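Local coordinates for peptidoglycan-N-acetylglucosamine deacetylase BC_1974 (Bacillus cereus, PDB 5N1P), which catalyses the zinc-dependent removal of acetyl groups from the N-acetylglucosamine residues of peptidoglycan, releasing acetate, at residues D127-D130 with W131-N134; I176-G179 with L180-G184. All blocks are in the same frame, centred on the assembly; numbering follows the deposited sequence.

Contact 1: residues D127-D130 with W131-N134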
loop_
_atom_site.group_PDB
_atom_site.type_symbol
_atom_site.label_atom_id
_atom_site.label_comp_id
_atom_site.label_asym_id
_atom_site.label_seq_id
_atom_site.Cartn_x
_atom_site.Cartn_y
_atom_site.Cartn_z
ATOM N N ASP A 127 -7.296 2.399 8.708
ATOM C CA ASP A 127 -7.636 1.080 8.186
ATOM C C ASP A 127 -9.063 1.120 7.639
ATOM O O ASP A 127 -10.009 1.384 8.378
ATOM C CB ASP A 127 -7.476 0.032 9.288
ATOM C CG ASP A 127 -7.891 -1.368 8.860
ATOM O OD1 ASP A 127 -8.238 -1.593 7.683
ATOM O OD2 ASP A 127 -7.848 -2.266 9.732
ATOM N N SER A 128 -9.215 0.869 6.341
ATOM C CA SER A 128 -10.526 0.941 5.696
ATOM C C SER A 128 -11.466 -0.179 6.129
ATOM O O SER A 128 -12.669 -0.122 5.860
ATOM C CB SER A 128 -10.361 0.892 4.175
ATOM O OG SER A 128 -9.932 -0.398 3.773
ATOM N N LEU A 129 -10.907 -1.207 6.771
ATOM C CA LEU A 129 -11.679 -2.389 7.169
ATOM C C LEU A 129 -12.351 -3.063 5.982
ATOM O O LEU A 129 -13.365 -3.742 6.138
ATOM C CB LEU A 129 -12.737 -2.018 8.217
ATOM C CG LEU A 129 -12.180 -1.452 9.521
ATOM C CD1 LEU A 129 -13.322 -0.987 10.430
ATOM C CD2 LEU A 129 -11.322 -2.493 10.226
ATOM N N ASP A 130 -11.779 -2.898 4.791
ATOM C CA ASP A 130 -12.445 -3.380 3.585
ATOM C C ASP A 130 -12.678 -4.900 3.614
ATOM O O ASP A 130 -13.647 -5.391 3.040
ATOM C CB ASP A 130 -11.669 -2.943 2.324
ATOM C CG ASP A 130 -10.211 -3.378 2.317
ATOM O OD1 ASP A 130 -9.677 -3.829 3.350
ATOM O OD2 ASP A 130 -9.599 -3.226 1.243
ATOM N N TRP A 131 -11.830 -5.630 4.336
ATOM C CA TRP A 131 -11.986 -7.079 4.470
ATOM C C TRP A 131 -13.268 -7.487 5.197
ATOM O O TRP A 131 -13.741 -8.615 5.045
ATOM C CB TRP A 131 -10.788 -7.682 5.210
ATOM C CG TRP A 131 -10.662 -7.221 6.636
ATOM C CD1 TRP A 131 -9.969 -6.127 7.079
ATOM C CD2 TRP A 131 -11.205 -7.852 7.810
ATOM N NE1 TRP A 131 -10.076 -6.024 8.439
ATOM C CE2 TRP A 131 -10.818 -7.072 8.915
ATOM C CE3 TRP A 131 -11.998 -8.984 8.028
ATOM C CZ2 TRP A 131 -11.184 -7.395 10.224
ATOM C CZ3 TRP A 131 -12.353 -9.315 9.334
ATOM C CH2 TRP A 131 -11.945 -8.518 10.416
ATOM N N ARG A 132 -13.824 -6.590 6.007
ATOM C CA ARG A 132 -15.048 -6.896 6.753
ATOM C C ARG A 132 -16.225 -7.171 5.827
ATOM O O ARG A 132 -17.171 -7.866 6.188
ATOM C CB ARG A 132 -15.422 -5.751 7.692
ATOM C CG ARG A 132 -14.624 -5.689 8.974
ATOM C CD ARG A 132 -15.388 -4.885 9.991
ATOM N NE ARG A 132 -14.621 -4.631 11.206
ATOM C CZ ARG A 132 -15.029 -3.824 12.178
ATOM N NH1 ARG A 132 -16.195 -3.202 12.076
ATOM N NH2 ARG A 132 -14.269 -3.643 13.251
ATOM N N TYR A 133 -16.169 -6.614 4.625
ATOM C CA TYR A 133 -17.303 -6.694 3.733
ATOM C C TYR A 133 -16.994 -7.590 2.540
ATOM O O TYR A 133 -17.656 -7.508 1.517
ATOM C CB TYR A 133 -17.715 -5.280 3.310
ATOM C CG TYR A 133 -17.626 -4.315 4.480
ATOM C CD1 TYR A 133 -16.543 -3.461 4.614
ATOM C CD2 TYR A 133 -18.599 -4.304 5.474
ATOM C CE1 TYR A 133 -16.436 -2.600 5.688
ATOM C CE2 TYR A 133 -18.502 -3.446 6.560
ATOM C CZ TYR A 133 -17.411 -2.600 6.657
ATOM O OH TYR A 133 -17.294 -1.735 7.719
ATOM N N ASN A 134 -16.002 -8.467 2.693
ATOM C CA ASN A 134 -15.715 -9.461 1.656
ATOM C C ASN A 134 -16.946 -10.301 1.325
ATOM O O ASN A 134 -17.650 -10.770 2.225
ATOM C CB ASN A 134 -14.566 -10.382 2.079
ATOM C CG ASN A 134 -13.204 -9.717 1.961
ATOM O OD1 ASN A 134 -13.037 -8.736 1.235
ATOM N ND2 ASN A 134 -12.218 -10.262 2.671
HETATM O O HOH W 1 -8.501 -4.573 10.484
#
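Leu129 O accepts a bond from Arg132 N (2.9 Å, N-H...O 155°), and one residue on, Asp130 O takes Tyr133 N at 3.2 Å. Both are i-to-i+3 bonds of a short 3-10 turn. Two side chains prepare the entry: Asp127 OD1 receives Leu129 N at 2.8 Å in an Asx turn, and Ser128 OG receives Asp130 N in an ST turn. The other carboxylate oxygen, Asp127 OD2, is joined to Trp131 NE1 through one water, which lies in the plane of the indole at its edge and accepts from NE1 at 3.0 Å. The carboxylate of Asp130 bonds out of the loop, OD1 to His163 ND1 and OD2 to Ser169 OG. The first of these bonds would hold the imidazole of His163, the inferred proton donor, in a fixed rotation.

Packing centres on Leu129. Its CD1 sits over the middle of one face of the Arg132 guanidinium, 3.7 Å from CZ, the two side chains running side by side in the same direction. Arg132, extended from CG to NE (chi3 -173°), carries the flat group out to the leucine's end, while its CG lies over one face of the Trp131 ring and its CB over one face of the Tyr133 ring. Leu129 CD2 comes within 4.1 Å of Trp131 NE1. Tyr133 CE1 approaches Leu129 O to 3.3 Å.

The loop leaves strand 126-127, and just beyond it Ser128 still pairs by its backbone with Leu161 of strand 157-163. It then leans on helix 138-152: Tyr133 packs against Ala141, Gln144 and Ile145, and Tyr133 OH and Ser128 O both hydrogen-bond Asn148 ND2.

Contact 2: residues I176-G179 with L180-G184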
loop_
_atom_site.group_PDB
_atom_site.type_symbol
_atom_site.label_atom_id
_atom_site.label_comp_id
_atom_site.label_asym_id
_atom_site.label_seq_id
_atom_site.Cartn_x
_atom_site.Cartn_y
_atom_site.Cartn_z
ATOM N N ILE A 176 -14.301 7.915 -1.760
ATOM C CA ILE A 176 -13.218 8.296 -0.871
ATOM C C ILE A 176 -12.515 9.533 -1.411
ATOM O O ILE A 176 -12.212 10.464 -0.663
ATOM C CB ILE A 176 -12.195 7.154 -0.701
ATOM C CG1 ILE A 176 -12.790 6.023 0.137
ATOM C CG2 ILE A 176 -10.914 7.668 -0.051
ATOM C CD1 ILE A 176 -11.957 4.756 0.100
ATOM N N LEU A 177 -12.247 9.534 -2.715
ATOM C CA LEU A 177 -11.579 10.663 -3.352
ATOM C C LEU A 177 -12.411 11.936 -3.187
ATOM O O LEU A 177 -11.901 12.964 -2.742
ATOM C CB LEU A 177 -11.322 10.373 -4.831
ATOM C CG LEU A 177 -10.290 9.271 -5.106
ATOM C CD1 LEU A 177 -10.214 8.921 -6.584
ATOM C CD2 LEU A 177 -8.926 9.688 -4.606
ATOM N N LYS A 178 -13.695 11.849 -3.523
ATOM C CA LYS A 178 -14.610 12.979 -3.376
ATOM C C LYS A 178 -14.682 13.474 -1.935
ATOM O O LYS A 178 -14.563 14.670 -1.667
ATOM C CB LYS A 178 -16.006 12.586 -3.860
ATOM C CG LYS A 178 -17.020 13.718 -3.807
ATOM C CD LYS A 178 -18.380 13.254 -4.289
ATOM C CE LYS A 178 -19.337 14.431 -4.441
ATOM N NZ LYS A 178 -20.693 13.981 -4.849
ATOM N N GLY A 179 -14.877 12.546 -1.007
ATOM C CA GLY A 179 -14.986 12.890 0.397
ATOM C C GLY A 179 -13.749 13.555 0.971
ATOM O O GLY A 179 -13.854 14.436 1.819
ATOM N N LEU A 180 -12.568 13.139 0.522
ATOM C CA LEU A 180 -11.347 13.732 1.054
ATOM C C LEU A 180 -10.964 15.040 0.364
ATOM O O LEU A 180 -10.384 15.921 0.999
ATOM C CB LEU A 180 -10.189 12.733 0.963
ATOM C CG LEU A 180 -10.395 11.469 1.798
ATOM C CD1 LEU A 180 -9.218 10.519 1.645
ATOM C CD2 LEU A 180 -10.613 11.823 3.257
ATOM N N LYS A 181 -11.271 15.164 -0.926
ATOM C CA LYS A 181 -11.006 16.408 -1.657
ATOM C C LYS A 181 -11.794 17.554 -1.050
ATOM O O LYS A 181 -11.304 18.681 -0.954
ATOM C CB LYS A 181 -11.357 16.270 -3.142
ATOM C CG LYS A 181 -10.365 15.443 -3.948
ATOM C CD LYS A 181 -10.698 15.448 -5.435
ATOM C CE LYS A 181 -9.732 14.565 -6.219
ATOM N NZ LYS A 181 -10.015 14.580 -7.681
ATOM N N GLU A 182 -13.017 17.242 -0.636
ATOM C CA GLU A 182 -13.898 18.219 -0.015
ATOM C C GLU A 182 -13.303 18.714 1.294
ATOM O O GLU A 182 -13.530 19.856 1.696
ATOM C CB GLU A 182 -15.284 17.614 0.214
ATOM C CG GLU A 182 -16.204 17.721 -0.993
ATOM C CD GLU A 182 -17.352 16.726 -0.951
ATOM O OE1 GLU A 182 -17.524 16.060 0.090
ATOM O OE2 GLU A 182 -18.090 16.624 -1.955
ATOM N N LYS A 183 -12.523 17.858 1.949
ATOM C CA LYS A 183 -11.915 18.217 3.223
ATOM C C LYS A 183 -10.501 18.741 3.060
ATOM O O LYS A 183 -9.756 18.854 4.032
ATOM C CB LYS A 183 -11.926 17.031 4.167
ATOM C CG LYS A 183 -13.280 16.389 4.260
ATOM C CD LYS A 183 -13.183 15.025 4.892
ATOM C CE LYS A 183 -12.691 15.109 6.318
ATOM N NZ LYS A 183 -13.094 13.896 7.071
ATOM N N GLY A 184 -10.148 19.069 1.822
ATOM C CA GLY A 184 -8.909 19.763 1.540
ATOM C C GLY A 184 -7.686 18.875 1.449
ATOM O O GLY A 184 -6.566 19.373 1.527
#
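Ile176 O receives Leu180 N and Leu177 O receives Lys181 N, each at 2.9 Å, and Lys178 O receives Glu182 N at 3.2 Å: three successive i-to-i+4 bonds of an alpha helix. Leu180 N also makes a weak bond to Leu177 O. The helix then stops in a Schellman motif, with Gly184 at positive phi as its C-prime residue: Gly184 N bonds Lys181 O and Tyr185 N returns to Leu180 O.

On the inner side, Ile176 CG2 touches Leu180 CD1 at 3.7 Å, the two chains lying alongside and pointing the same way. The outer side is polar. Lys178, fully extended with CG anti to its backbone N (chi1 -177°), crosses Glu182, whose OE2 rests 3.5 Å from Lys178 CE. The ammonium itself stays farther off, NZ to OE2 being 4.7 Å, too far for a salt bridge, though the opposite charges probably attract weakly. Lys183 CG and CD pass close to Gly179 O; beyond them the bend at chi3 (63°) turns the chain end, and NZ bonds Leu150 O and Ala153 O. Lys181 NZ bonds His26 O.

Inward, Ile176 packs on Ala146 and Val149 of helix 138-152 and, with Leu177, on Leu6 of strand 2-9; Leu180 meets Leu150 and Ala4, while Leu177, Leu180 and Lys181 cover Phe187 of strand 185-187.

Contact 1 lies at the surface near the active site, the side chain of Asp130 about 3 Å from that of His163 and the Trp131 side chain about 6 Å from the bound hydroxamate; contact 2 is the partly buried end of helix 167-182, where the Ile176 side chain is about 11 Å from that of His163. Their centres are 20 Å apart and the segments do not touch, yet both pack against helix 138-152. Contact 1 relies on 3-10 bonding, polar turns and flat groups, with Asp130 buried among mostly more exposed neighbours, whereas contact 2 combines regular alpha-helical bonding with a buried aliphatic inner face against the parallel sheet and charged side chains outside.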